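Local coordinates for bifunctional protein PutA (Bdellovibrio bacteriovorus, PDB 5UR2), which probably converts L-proline to L-glutamate in two oxidation steps, joining a flavin-dependent proline dehydrogenase and an NAD-dependent L-glutamate gamma-semialdehyde dehydrogenase in one chain, at residues 771-776 / 859-864; 667-672 / 821-826; 609-614 / 627-632; 537-542 / 703-708. All coordinates share one frame; numbering follows the deposited sequence.

Overall arrangement
All four contacts lie in the aldehyde dehydrogenase part of the chain. Contacts 1 and 4 are buried and almost wholly apolar across their segments: an aromatic ring covered by aliphatic carbons in one, an imidazole faced by a methionine in the other. Each packs next to a different beta sheet, and their centres are about 40 Å apart. Contact 2, partly buried, joins elements of these two sheet systems through a polar side-chain bond, and touches contact 1 where Ser776 packs loosely on Pro821 and Val822. Contact 3 lies at the surface beside the second subunit and relies on a water and modest apolar touches. Strand 623-638 supplies residues to contact 3 and is packed on by contact 4.

Contact 1: residues 771-776 / 859-864; sequences SAFGFS and PTIFGD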
loop_
_atom_site.group_PDB
_atom_site.type_symbol
_atom_site.label_atom_id
_atom_site.label_comp_id
_atom_site.label_asym_id
_atom_site.label_seq_id
_atom_site.Cartn_x
_atom_site.Cartn_y
_atom_site.Cartn_z
ATOM N N SER B 771 15.776 27.226 9.552
ATOM C CA SER B 771 15.829 25.874 10.127
ATOM C C SER B 771 16.371 25.876 11.559
ATOM O O SER B 771 15.975 25.033 12.382
ATOM C CB SER B 771 16.675 24.950 9.242
ATOM O OG SER B 771 16.107 24.759 7.949
ATOM N N ALA B 772 17.294 26.792 11.867
ATOM C CA ALA B 772 17.935 26.849 13.174
ATOM C C ALA B 772 17.161 27.688 14.182
ATOM O O ALA B 772 17.105 27.325 15.361
ATOM C CB ALA B 772 19.352 27.407 13.045
ATOM N N PHE B 773 16.569 28.811 13.759
ATOM C CA PHE B 773 15.980 29.745 14.705
ATOM C C PHE B 773 14.457 29.853 14.606
ATOM O O PHE B 773 13.838 30.457 15.486
ATOM C CB PHE B 773 16.629 31.137 14.546
ATOM C CG PHE B 773 18.125 31.147 14.824
ATOM C CD1 PHE B 773 18.636 30.580 15.990
ATOM C CD2 PHE B 773 19.020 31.705 13.912
ATOM C CE1 PHE B 773 20.009 30.583 16.254
ATOM C CE2 PHE B 773 20.404 31.703 14.170
ATOM C CZ PHE B 773 20.892 31.149 15.346
ATOM N N GLY B 774 13.830 29.259 13.595
ATOM C CA GLY B 774 12.380 29.144 13.577
ATOM C C GLY B 774 11.844 28.475 14.835
ATOM O O GLY B 774 12.361 27.431 15.242
ATOM N N PHE B 775 10.821 29.086 15.455
ATOM C CA PHE B 775 10.285 28.763 16.781
ATOM C C PHE B 775 11.423 28.565 17.781
ATOM O O PHE B 775 11.371 27.684 18.650
ATOM C CB PHE B 775 9.343 27.552 16.742
ATOM C CG PHE B 775 8.499 27.411 17.986
ATOM C CD1 PHE B 775 8.062 28.540 18.678
ATOM C CD2 PHE B 775 8.150 26.151 18.476
ATOM C CE1 PHE B 775 7.291 28.425 19.857
ATOM C CE2 PHE B 775 7.389 26.019 19.643
ATOM C CZ PHE B 775 6.956 27.158 20.335
ATOM N N SER B 776 12.459 29.396 17.647
ATOM C CA SER B 776 13.588 29.415 18.569
ATOM C C SER B 776 14.229 28.036 18.681
ATOM O O SER B 776 14.661 27.620 19.753
ATOM C CB SER B 776 13.165 29.943 19.939
ATOM O OG SER B 776 12.565 31.226 19.809
ATOM N N PRO B 859 19.469 33.816 20.323
ATOM C CA PRO B 859 20.036 33.002 19.243
ATOM C C PRO B 859 21.555 33.074 19.317
ATOM O O PRO B 859 22.132 34.164 19.368
ATOM C CB PRO B 859 19.493 33.665 17.973
ATOM C CG PRO B 859 19.325 35.115 18.374
ATOM C CD PRO B 859 18.911 35.089 19.831
ATOM N N THR B 860 22.198 31.903 19.331
ATOM C CA THR B 860 23.620 31.779 19.634
ATOM C C THR B 860 24.285 30.843 18.635
ATOM O O THR B 860 23.780 29.743 18.393
ATOM C CB THR B 860 23.814 31.249 21.061
ATOM O OG1 THR B 860 23.056 32.051 21.976
ATOM C CG2 THR B 860 25.285 31.267 21.457
ATOM N N ILE B 861 25.439 31.253 18.095
ATOM C CA ILE B 861 26.175 30.466 17.106
ATOM C C ILE B 861 27.609 30.260 17.589
ATOM O O ILE B 861 28.317 31.234 17.870
ATOM C CB ILE B 861 26.190 31.144 15.724
ATOM C CG1 ILE B 861 24.784 31.493 15.251
ATOM C CG2 ILE B 861 26.825 30.227 14.704
ATOM C CD1 ILE B 861 24.780 32.221 13.923
ATOM N N PHE B 862 28.043 28.999 17.668
ATOM C CA PHE B 862 29.430 28.658 17.975
ATOM C C PHE B 862 30.143 28.169 16.724
ATOM O O PHE B 862 29.552 27.488 15.877
ATOM C CB PHE B 862 29.524 27.583 19.065
ATOM C CG PHE B 862 28.960 28.030 20.360
ATOM C CD1 PHE B 862 29.753 28.726 21.256
ATOM C CD2 PHE B 862 27.620 27.808 20.660
ATOM C CE1 PHE B 862 29.227 29.182 22.443
ATOM C CE2 PHE B 862 27.086 28.256 21.838
ATOM C CZ PHE B 862 27.890 28.948 22.737
ATOM N N GLY B 863 31.430 28.495 16.632
ATOM C CA GLY B 863 32.187 28.174 15.441
ATOM C C GLY B 863 33.298 27.182 15.683
ATOM O O GLY B 863 33.762 27.039 16.819
ATOM N N ASP B 864 33.730 26.496 14.622
ATOM C CA ASP B 864 34.798 25.493 14.703
ATOM C C ASP B 864 34.545 24.486 15.818
ATOM O O ASP B 864 35.463 24.089 16.534
ATOM C CB ASP B 864 36.173 26.145 14.882
ATOM C CG ASP B 864 36.777 26.595 13.570
ATOM O OD1 ASP B 864 37.051 25.717 12.727
ATOM O OD2 ASP B 864 36.994 27.809 13.385
#
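Phe773, the last residue of helix 761-773, lays its ring against Pro859, just before strand 860-863, and Ile861 within it. CB leaves the helix pointing toward the strand, and CG lies trans to the carbonyl carbon (chi1 -61°). From there Pro859 CB lies over the ring face near CD1 and CE1: CD1 is 3.8 Å from Pro859 CB, and CE1 approaches that same CB to 3.6 Å. This is a CH-pi contact, with Pro859 CB 3.8 Å from the centroid of the Phe773 ring and 22° off its normal, displaced toward the rim. At the tip, CZ meets Ile861 CG1 at 3.9 Å, the isoleucine carbon lying in the ring plane. The opposite face is covered from within the helix by Ala772 CB, 4.2 Å above the plane of the Phe773 ring. Val881 and Pro879 also touch Phe773, so the helix end is seated against strand 880-886, the parallel neighbour of 860-863, in the mixed sheet of the dehydrogenase's catalytic domain. With no hydrogen bond across the two segments, the buried contact rests on dispersion and CH-pi attraction, and so on how closely the ring and its aliphatic neighbours fit.

Contact 2: residues 667-672 / 821-826; sequences AEQSTV and PVVDKE
Two helix starts meet where Gln669, in the type I beta turn leading from strand 661-665 of the Rossmann-type domain into helix 671-684, reaches Asp824, the N-cap residue of helix 825-841. Gln669 NE2 donates to Asp824 OD2 at 3.1 Å, and the bond is nearly straight, with an N-H...O angle of 170°. The acceptor lies almost in the amide plane of Gln669, while the amide nitrogen arrives on the syn side of the carboxylate and 32° out of its plane. A bend at chi2 (90°) turns the amide toward the aspartate. The other oxygen, Asp824 OD1, accepts from the backbone N of Ala827, so the two carboxylate oxygens divide their work between helix cap and cross-segment bond. Next to this bond, Val823 CG2 packs on the aliphatic root of the glutamine, 3.7 Å from Gln669 CB. The carboxylate of Glu668 stands near that of Asp824, with 5.2 Å between Glu668 OE2 and Asp824 OD2, a like charge that the helix end and Arg514 would probably offset.

Within the turn, Ala667 O is gripped from opposite faces of its plane by Ser670 N (3.0 Å) and Thr671 OG1 (2.8 Å), fixing the turn that carries Gln669. Arg514 of strand 511-516 joins both sides, bonding Val823 O and, weakly, Gln669 O. Helix 825-841 leads to a strand of the other mixed sheet, so the glutamine-aspartate bond ties two sheet systems together; capping by aspartate is a classic way to begin a helix.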
loop_
_atom_site.group_PDB
_atom_site.type_symbol
_atom_site.label_atom_id
_atom_site.label_comp_id
_atom_site.label_asym_id
_atom_site.label_seq_id
_atom_site.Cartn_x
_atom_site.Cartn_y
_atom_site.Cartn_z
ATOM N N ALA B 667 0.473 17.941 27.003
ATOM C CA ALA B 667 1.583 18.544 27.738
ATOM C C ALA B 667 1.101 19.688 28.634
ATOM O O ALA B 667 0.251 20.487 28.237
ATOM C CB ALA B 667 2.633 19.059 26.749
ATOM N N GLU B 668 1.666 19.782 29.847
ATOM C CA GLU B 668 1.229 20.817 30.786
ATOM C C GLU B 668 1.474 22.219 30.238
ATOM O O GLU B 668 0.818 23.176 30.674
ATOM C CB GLU B 668 1.954 20.677 32.140
ATOM C CG GLU B 668 3.447 20.397 32.011
ATOM C CD GLU B 668 4.155 20.232 33.348
ATOM O OE1 GLU B 668 3.799 19.278 34.072
ATOM O OE2 GLU B 668 5.065 21.046 33.673
ATOM N N GLN B 669 2.408 22.364 29.300
ATOM C CA GLN B 669 2.699 23.675 28.743
ATOM C C GLN B 669 1.658 24.129 27.732
ATOM O O GLN B 669 1.527 25.335 27.498
ATOM C CB GLN B 669 4.079 23.659 28.086
ATOM C CG GLN B 669 5.218 23.381 29.047
ATOM C CD GLN B 669 5.554 21.892 29.188
ATOM O OE1 GLN B 669 4.765 21.010 28.813
ATOM N NE2 GLN B 669 6.738 21.610 29.747
ATOM N N SER B 670 0.872 23.202 27.181
ATOM C CA SER B 670 -0.005 23.519 26.068
ATOM C C SER B 670 -1.401 22.911 26.244
ATOM O O SER B 670 -2.074 22.585 25.258
ATOM C CB SER B 670 0.642 23.076 24.749
ATOM O OG SER B 670 0.949 21.693 24.749
ATOM N N THR B 671 -1.887 22.827 27.485
ATOM C CA THR B 671 -3.197 22.224 27.716
ATOM C C THR B 671 -4.350 23.163 27.363
ATOM O O THR B 671 -5.427 22.691 26.985
ATOM C CB THR B 671 -3.283 21.731 29.158
ATOM O OG1 THR B 671 -2.290 20.715 29.354
ATOM C CG2 THR B 671 -4.668 21.160 29.463
ATOM N N VAL B 672 -4.161 24.480 27.437
ATOM C CA VAL B 672 -5.199 25.376 26.916
ATOM C C VAL B 672 -5.426 25.126 25.426
ATOM O O VAL B 672 -6.571 25.098 24.953
ATOM C CB VAL B 672 -4.851 26.850 27.197
ATOM C CG1 VAL B 672 -5.915 27.758 26.632
ATOM C CG2 VAL B 672 -4.719 27.083 28.679
ATOM N N PRO B 821 9.892 33.581 22.747
ATOM C CA PRO B 821 10.554 32.925 23.882
ATOM C C PRO B 821 10.549 31.405 23.747
ATOM O O PRO B 821 9.846 30.837 22.921
ATOM C CB PRO B 821 9.699 33.373 25.075
ATOM C CG PRO B 821 8.284 33.390 24.471
ATOM C CD PRO B 821 8.470 33.872 23.017
ATOM N N VAL B 822 11.348 30.738 24.594
ATOM C CA VAL B 822 11.240 29.281 24.704
ATOM C C VAL B 822 10.124 28.961 25.696
ATOM O O VAL B 822 9.542 29.866 26.298
ATOM C CB VAL B 822 12.567 28.608 25.117
ATOM C CG1 VAL B 822 13.614 28.726 24.002
ATOM C CG2 VAL B 822 13.081 29.164 26.458
ATOM N N VAL B 823 9.822 27.674 25.882
ATOM C CA VAL B 823 8.491 27.285 26.350
ATOM C C VAL B 823 8.272 27.622 27.830
ATOM O O VAL B 823 7.204 28.124 28.197
ATOM C CB VAL B 823 8.241 25.791 26.059
ATOM C CG1 VAL B 823 9.170 24.906 26.876
ATOM C CG2 VAL B 823 6.816 25.448 26.378
ATOM N N ASP B 824 9.257 27.374 28.701
ATOM C CA ASP B 824 9.047 27.564 30.139
ATOM C C ASP B 824 10.386 27.816 30.834
ATOM O O ASP B 824 11.454 27.774 30.215
ATOM C CB ASP B 824 8.285 26.377 30.775
ATOM C CG ASP B 824 9.025 25.028 30.646
ATOM O OD1 ASP B 824 10.238 24.997 30.320
ATOM O OD2 ASP B 824 8.372 23.982 30.882
ATOM N N LYS B 825 10.316 28.085 32.144
ATOM C CA LYS B 825 11.510 28.498 32.879
ATOM C C LYS B 825 12.551 27.377 32.938
ATOM O O LYS B 825 13.757 27.639 32.852
ATOM C CB LYS B 825 11.123 28.975 34.278
ATOM C CG LYS B 825 12.277 29.649 35.034
ATOM C CD LYS B 825 11.831 30.199 36.359
ATOM C CE LYS B 825 12.990 30.880 37.096
ATOM N NZ LYS B 825 14.219 30.032 37.233
ATOM N N GLU B 826 12.105 26.126 33.083
ATOM C CA GLU B 826 13.026 24.992 33.043
ATOM C C GLU B 826 13.820 24.959 31.738
ATOM O O GLU B 826 15.043 24.796 31.743
ATOM C CB GLU B 826 12.264 23.681 33.228
ATOM C CG GLU B 826 13.182 22.470 33.154
ATOM C CD GLU B 826 12.448 21.138 33.193
ATOM O OE1 GLU B 826 11.227 21.130 33.438
ATOM O OE2 GLU B 826 13.102 20.098 32.954
#

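Contact 3: residues 609-614 / 627-632; sequences RELQKP and YIYKSR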
loop_
_atom_site.group_PDB
_atom_site.type_symbol
_atom_site.label_atom_id
_atom_site.label_comp_id
_atom_site.label_asym_id
_atom_site.label_seq_id
_atom_site.Cartn_x
_atom_site.Cartn_y
_atom_site.Cartn_z
ATOM N N ARG B 609 -10.810 6.002 4.248
ATOM C CA ARG B 609 -11.762 5.741 3.180
ATOM C C ARG B 609 -11.176 4.828 2.119
ATOM O O ARG B 609 -11.916 4.030 1.527
ATOM C CB ARG B 609 -12.232 7.056 2.567
ATOM C CG ARG B 609 -13.176 7.824 3.479
ATOM C CD ARG B 609 -13.557 9.180 2.871
ATOM N NE ARG B 609 -14.695 9.721 3.584
ATOM C CZ ARG B 609 -14.697 10.875 4.244
ATOM N NH1 ARG B 609 -13.611 11.636 4.263
ATOM N NH2 ARG B 609 -15.799 11.271 4.878
ATOM N N GLU B 610 -9.856 4.889 1.893
ATOM C CA GLU B 610 -9.229 3.895 1.025
ATOM C C GLU B 610 -9.140 2.532 1.713
ATOM O O GLU B 610 -9.478 1.506 1.112
ATOM C CB GLU B 610 -7.837 4.349 0.578
ATOM C CG GLU B 610 -7.811 5.585 -0.286
ATOM C CD GLU B 610 -6.393 6.009 -0.623
ATOM O OE1 GLU B 610 -5.764 6.714 0.202
ATOM O OE2 GLU B 610 -5.900 5.614 -1.704
ATOM N N LEU B 611 -8.662 2.497 2.967
ATOM C CA LEU B 611 -8.365 1.227 3.631
ATOM C C LEU B 611 -9.620 0.456 4.061
ATOM O O LEU B 611 -9.505 -0.717 4.421
ATOM C CB LEU B 611 -7.450 1.484 4.842
ATOM C CG LEU B 611 -6.029 1.982 4.497
ATOM C CD1 LEU B 611 -5.241 2.329 5.738
ATOM C CD2 LEU B 611 -5.230 1.011 3.646
ATOM N N GLN B 612 -10.810 1.075 4.043
ATOM C CA GLN B 612 -12.037 0.344 4.358
ATOM C C GLN B 612 -12.364 -0.695 3.297
ATOM O O GLN B 612 -13.153 -1.605 3.560
ATOM C CB GLN B 612 -13.234 1.299 4.480
ATOM C CG GLN B 612 -13.735 1.809 3.093
ATOM C CD GLN B 612 -14.870 2.815 3.219
ATOM O OE1 GLN B 612 -15.865 2.570 3.910
ATOM N NE2 GLN B 612 -14.712 3.970 2.570
ATOM N N LYS B 613 -11.802 -0.569 2.108
ATOM C CA LYS B 613 -12.163 -1.457 1.025
ATOM C C LYS B 613 -11.395 -2.765 1.166
ATOM O O LYS B 613 -10.159 -2.743 1.208
ATOM C CB LYS B 613 -11.858 -0.821 -0.317
ATOM C CG LYS B 613 -12.286 -1.696 -1.485
ATOM C CD LYS B 613 -11.929 -1.087 -2.846
ATOM C CE LYS B 613 -12.396 -1.994 -3.978
ATOM N NZ LYS B 613 -11.721 -1.649 -5.258
ATOM N N PRO B 614 -12.073 -3.906 1.237
ATOM C CA PRO B 614 -11.359 -5.187 1.368
ATOM C C PRO B 614 -10.532 -5.473 0.124
ATOM O O PRO B 614 -10.990 -5.277 -1.002
ATOM C CB PRO B 614 -12.488 -6.215 1.530
ATOM C CG PRO B 614 -13.691 -5.423 1.929
ATOM C CD PRO B 614 -13.535 -4.081 1.244
ATOM N N TYR B 627 -7.969 -9.323 2.381
ATOM C CA TYR B 627 -7.079 -8.716 3.357
ATOM C C TYR B 627 -7.720 -7.415 3.825
ATOM O O TYR B 627 -8.126 -6.584 2.997
ATOM C CB TYR B 627 -5.704 -8.481 2.719
ATOM C CG TYR B 627 -4.548 -8.111 3.629
ATOM C CD1 TYR B 627 -3.830 -9.095 4.312
ATOM C CD2 TYR B 627 -4.116 -6.794 3.740
ATOM C CE1 TYR B 627 -2.751 -8.770 5.108
ATOM C CE2 TYR B 627 -3.033 -6.458 4.536
ATOM C CZ TYR B 627 -2.353 -7.451 5.210
ATOM O OH TYR B 627 -1.272 -7.131 5.999
ATOM N N ILE B 628 -7.882 -7.271 5.142
ATOM C CA ILE B 628 -8.621 -6.154 5.736
ATOM C C ILE B 628 -7.830 -5.626 6.928
ATOM O O ILE B 628 -6.840 -6.222 7.355
ATOM C CB ILE B 628 -10.046 -6.571 6.189
ATOM C CG1 ILE B 628 -9.945 -7.640 7.301
ATOM C CG2 ILE B 628 -10.883 -7.084 5.026
ATOM C CD1 ILE B 628 -11.285 -8.043 7.940
ATOM N N TYR B 629 -8.283 -4.493 7.474
ATOM C CA TYR B 629 -7.715 -3.926 8.689
ATOM C C TYR B 629 -8.787 -3.836 9.771
ATOM O O TYR B 629 -9.960 -3.573 9.477
ATOM C CB TYR B 629 -7.100 -2.544 8.432
ATOM C CG TYR B 629 -5.893 -2.666 7.550
ATOM C CD1 TYR B 629 -4.652 -3.002 8.079
ATOM C CD2 TYR B 629 -6.007 -2.520 6.178
ATOM C CE1 TYR B 629 -3.542 -3.154 7.254
ATOM C CE2 TYR B 629 -4.912 -2.673 5.351
ATOM C CZ TYR B 629 -3.691 -2.983 5.892
ATOM O OH TYR B 629 -2.624 -3.126 5.051
ATOM N N LYS B 630 -8.356 -4.081 11.014
ATOM C CA LYS B 630 -9.152 -3.990 12.232
ATOM C C LYS B 630 -8.560 -2.936 13.165
ATOM O O LYS B 630 -7.355 -2.688 13.153
ATOM C CB LYS B 630 -9.179 -5.329 12.991
ATOM C CG LYS B 630 -9.886 -6.513 12.283
ATOM C CD LYS B 630 -9.584 -7.803 13.080
ATOM C CE LYS B 630 -10.357 -9.053 12.599
ATOM N NZ LYS B 630 -11.827 -8.909 12.731
ATOM N N SER B 631 -9.408 -2.342 14.006
ATOM C CA SER B 631 -8.909 -1.485 15.068
ATOM C C SER B 631 -8.257 -2.336 16.159
ATOM O O SER B 631 -8.422 -3.555 16.205
ATOM C CB SER B 631 -10.042 -0.645 15.644
ATOM O OG SER B 631 -11.075 -1.479 16.109
ATOM N N ARG B 632 -7.513 -1.683 17.054
ATOM C CA ARG B 632 -6.794 -2.378 18.132
ATOM C C ARG B 632 -7.420 -2.224 19.517
ATOM O O ARG B 632 -7.456 -3.192 20.276
ATOM C CB ARG B 632 -5.330 -1.909 18.198
ATOM C CG ARG B 632 -4.547 -2.056 16.899
ATOM C CD ARG B 632 -3.017 -1.925 17.093
ATOM N NE ARG B 632 -2.424 -3.164 17.612
ATOM C CZ ARG B 632 -1.855 -3.293 18.807
ATOM N NH1 ARG B 632 -1.770 -2.254 19.624
ATOM N NH2 ARG B 632 -1.355 -4.468 19.184
HETATM O O HOH W 1 -10.299 -2.918 6.014
#
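A single water bridges Leu611 and Tyr629: it donates to Leu611 O at 2.8 Å and accepts from Tyr629 N at 2.9 Å. It links the C-terminal end of helix 587-611 to the long strand 623-638, just beside the antiparallel hairpin in which 615-616 pairs with that strand. The chain leaves the helix, runs through Pro614 into 615-616 and reverses in the hairpin that follows, which brings 627-632 back alongside. Two apolar touches accompany the water. Leu611 CD2 lies 4.1 Å from Tyr629 CE2 and approaches the ring obliquely; both residues also pack on Met965 of strand 965-973, which pairs antiparallel with 623-638. Further along, Pro614 CB rests on Ile628 CG2 at 3.9 Å. Ile628 CG1 stands between the backbone N and carbonyl carbon (chi1 63°), which leaves CG2 as the branch beside the proline.

The far ends of the tyrosines serve the dimer: Tyr627 OH and Tyr629 OH both hydrogen-bond Asp959 OD2 of the second subunit, and Tyr629 OH also lies in plane at the edge of the Tyr627 ring. The strand's pairing and its subunit contacts agree with the family's use of such a hairpin in dimer formation. Tyr629 thus has its backbone held through the water and its hydroxyl held across the subunit boundary.

Within 609-614, Gln612 NE2 folds back to Arg609 O at 3.0 Å, in the carbonyl plane and on a lone pair, with an N-H...O angle of 157°.

Contact 4: residues 537-542 / 703-708; sequences QAMQAA and EYIVNH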
loop_
_atom_site.group_PDB
_atom_site.type_symbol
_atom_site.label_atom_id
_atom_site.label_comp_id
_atom_site.label_asym_id
_atom_site.label_seq_id
_atom_site.Cartn_x
_atom_site.Cartn_y
_atom_site.Cartn_z
ATOM N N GLN B 537 -10.956 6.299 35.445
ATOM C CA GLN B 537 -12.238 6.618 34.832
ATOM C C GLN B 537 -12.085 6.892 33.344
ATOM O O GLN B 537 -12.968 6.547 32.552
ATOM C CB GLN B 537 -12.881 7.813 35.543
ATOM C CG GLN B 537 -13.295 7.527 36.992
ATOM C CD GLN B 537 -13.591 8.801 37.799
ATOM O OE1 GLN B 537 -14.202 9.756 37.297
ATOM N NE2 GLN B 537 -13.148 8.813 39.059
ATOM N N ALA B 538 -11.004 7.568 32.948
ATOM C CA ALA B 538 -10.778 7.785 31.523
ATOM C C ALA B 538 -10.561 6.457 30.795
ATOM O O ALA B 538 -11.141 6.214 29.731
ATOM C CB ALA B 538 -9.587 8.734 31.318
ATOM N N MET B 539 -9.740 5.576 31.366
ATOM C CA MET B 539 -9.504 4.274 30.743
ATOM C C MET B 539 -10.792 3.466 30.630
ATOM O O MET B 539 -11.035 2.821 29.601
ATOM C CB MET B 539 -8.451 3.497 31.533
ATOM C CG MET B 539 -7.066 4.099 31.452
ATOM S SD MET B 539 -6.452 4.180 29.758
ATOM C CE MET B 539 -6.576 2.456 29.278
ATOM N N GLN B 540 -11.611 3.463 31.690
ATOM C CA GLN B 540 -12.866 2.713 31.667
ATOM C C GLN B 540 -13.831 3.283 30.641
ATOM O O GLN B 540 -14.468 2.521 29.903
ATOM C CB GLN B 540 -13.521 2.694 33.058
ATOM C CG GLN B 540 -12.882 1.730 34.094
ATOM C CD GLN B 540 -12.950 0.259 33.679
ATOM O OE1 GLN B 540 -13.825 -0.146 32.914
ATOM N NE2 GLN B 540 -12.013 -0.544 34.184
ATOM N N ALA B 541 -13.960 4.619 30.582
ATOM C CA ALA B 541 -14.857 5.244 29.604
ATOM C C ALA B 541 -14.438 4.920 28.165
ATOM O O ALA B 541 -15.290 4.639 27.310
ATOM C CB ALA B 541 -14.902 6.758 29.820
ATOM N N ALA B 542 -13.128 4.921 27.893
ATOM C CA ALA B 542 -12.630 4.606 26.555
ATOM C C ALA B 542 -12.874 3.145 26.193
ATOM O O ALA B 542 -13.264 2.833 25.058
ATOM C CB ALA B 542 -11.132 4.905 26.478
ATOM N N GLU B 703 1.975 8.098 32.909
ATOM C CA GLU B 703 2.471 6.778 33.270
ATOM C C GLU B 703 1.327 5.797 33.472
ATOM O O GLU B 703 1.384 4.650 33.003
ATOM C CB GLU B 703 3.318 6.877 34.545
ATOM C CG GLU B 703 3.965 5.557 34.971
ATOM C CD GLU B 703 5.212 5.194 34.175
ATOM O OE1 GLU B 703 5.657 6.005 33.334
ATOM O OE2 GLU B 703 5.753 4.089 34.399
ATOM N N TYR B 704 0.258 6.247 34.126
ATOM C CA TYR B 704 -0.852 5.351 34.445
ATOM C C TYR B 704 -1.511 4.814 33.176
ATOM O O TYR B 704 -1.825 3.621 33.094
ATOM C CB TYR B 704 -1.869 6.079 35.327
ATOM C CG TYR B 704 -2.951 5.183 35.898
ATOM C CD1 TYR B 704 -4.121 4.956 35.189
ATOM C CD2 TYR B 704 -2.806 4.571 37.156
ATOM C CE1 TYR B 704 -5.116 4.136 35.692
ATOM C CE2 TYR B 704 -3.808 3.743 37.678
ATOM C CZ TYR B 704 -4.965 3.540 36.928
ATOM O OH TYR B 704 -5.986 2.744 37.383
ATOM N N ILE B 705 -1.743 5.672 32.176
ATOM C CA ILE B 705 -2.408 5.160 30.981
ATOM C C ILE B 705 -1.424 4.380 30.111
ATOM O O ILE B 705 -1.827 3.460 29.398
ATOM C CB ILE B 705 -3.109 6.280 30.185
ATOM C CG1 ILE B 705 -2.111 7.302 29.634
ATOM C CG2 ILE B 705 -4.201 6.954 31.023
ATOM C CD1 ILE B 705 -2.798 8.392 28.799
ATOM N N VAL B 706 -0.128 4.695 30.179
ATOM C CA VAL B 706 0.867 3.861 29.507
ATOM C C VAL B 706 0.847 2.453 30.085
ATOM O O VAL B 706 0.911 1.463 29.346
ATOM C CB VAL B 706 2.271 4.493 29.605
ATOM C CG1 VAL B 706 3.365 3.444 29.368
ATOM C CG2 VAL B 706 2.420 5.623 28.592
ATOM N N ASN B 707 0.737 2.342 31.413
ATOM C CA ASN B 707 0.851 1.059 32.092
ATOM C C ASN B 707 -0.439 0.258 32.120
ATOM O O ASN B 707 -0.382 -0.935 32.411
ATOM C CB ASN B 707 1.321 1.251 33.546
ATOM C CG ASN B 707 2.784 1.668 33.635
ATOM O OD1 ASN B 707 3.594 1.301 32.786
ATOM N ND2 ASN B 707 3.142 2.360 34.710
ATOM N N HIS B 708 -1.586 0.862 31.815
ATOM C CA HIS B 708 -2.864 0.201 32.051
ATOM C C HIS B 708 -3.051 -1.034 31.166
ATOM O O HIS B 708 -2.585 -1.091 30.027
ATOM C CB HIS B 708 -4.008 1.181 31.798
ATOM C CG HIS B 708 -5.300 0.763 32.418
ATOM N ND1 HIS B 708 -6.139 -0.158 31.831
ATOM C CD2 HIS B 708 -5.895 1.132 33.579
ATOM C CE1 HIS B 708 -7.194 -0.344 32.608
ATOM N NE2 HIS B 708 -7.071 0.428 33.673
#
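One face of the His708 imidazole is covered by the Met539 side chain. Met539 CB sits 4.0 Å from the centroid of the His708 ring and only 10° off its normal, a CH-pi contact; CG lies over the same face. Bends at chi2 (-60°) and chi3 fold the methionine's end back along the ring, so that its CE closes to 3.7 Å from His708 ND1. Met539 SD is farther off and oblique, 4.9 Å from the ring's centroid. His708 ND1 is hydrogen-bonded to the backbone N of Tyr710 and NE2, weakly, to Glu536, which would limit the ring's rotation.

Met539 lies on helix 532-549, His708 just beyond helix 698-707. Both helices pack on strands 623-638 and 661-665 of the Rossmann-type sheet, where Val663 touches both Met539 and Ile705. The second helix adds Ile705, whose CG2 meets Met539 SD at 3.8 Å, the two side chains crossing at about a right angle. The sulfur therefore faces an aliphatic branch while its methyl group faces the ring. On the same helix, Asn707 ND2 donates to Glu703 OE2 at 3.1 Å, reaching it from above the carboxylate plane.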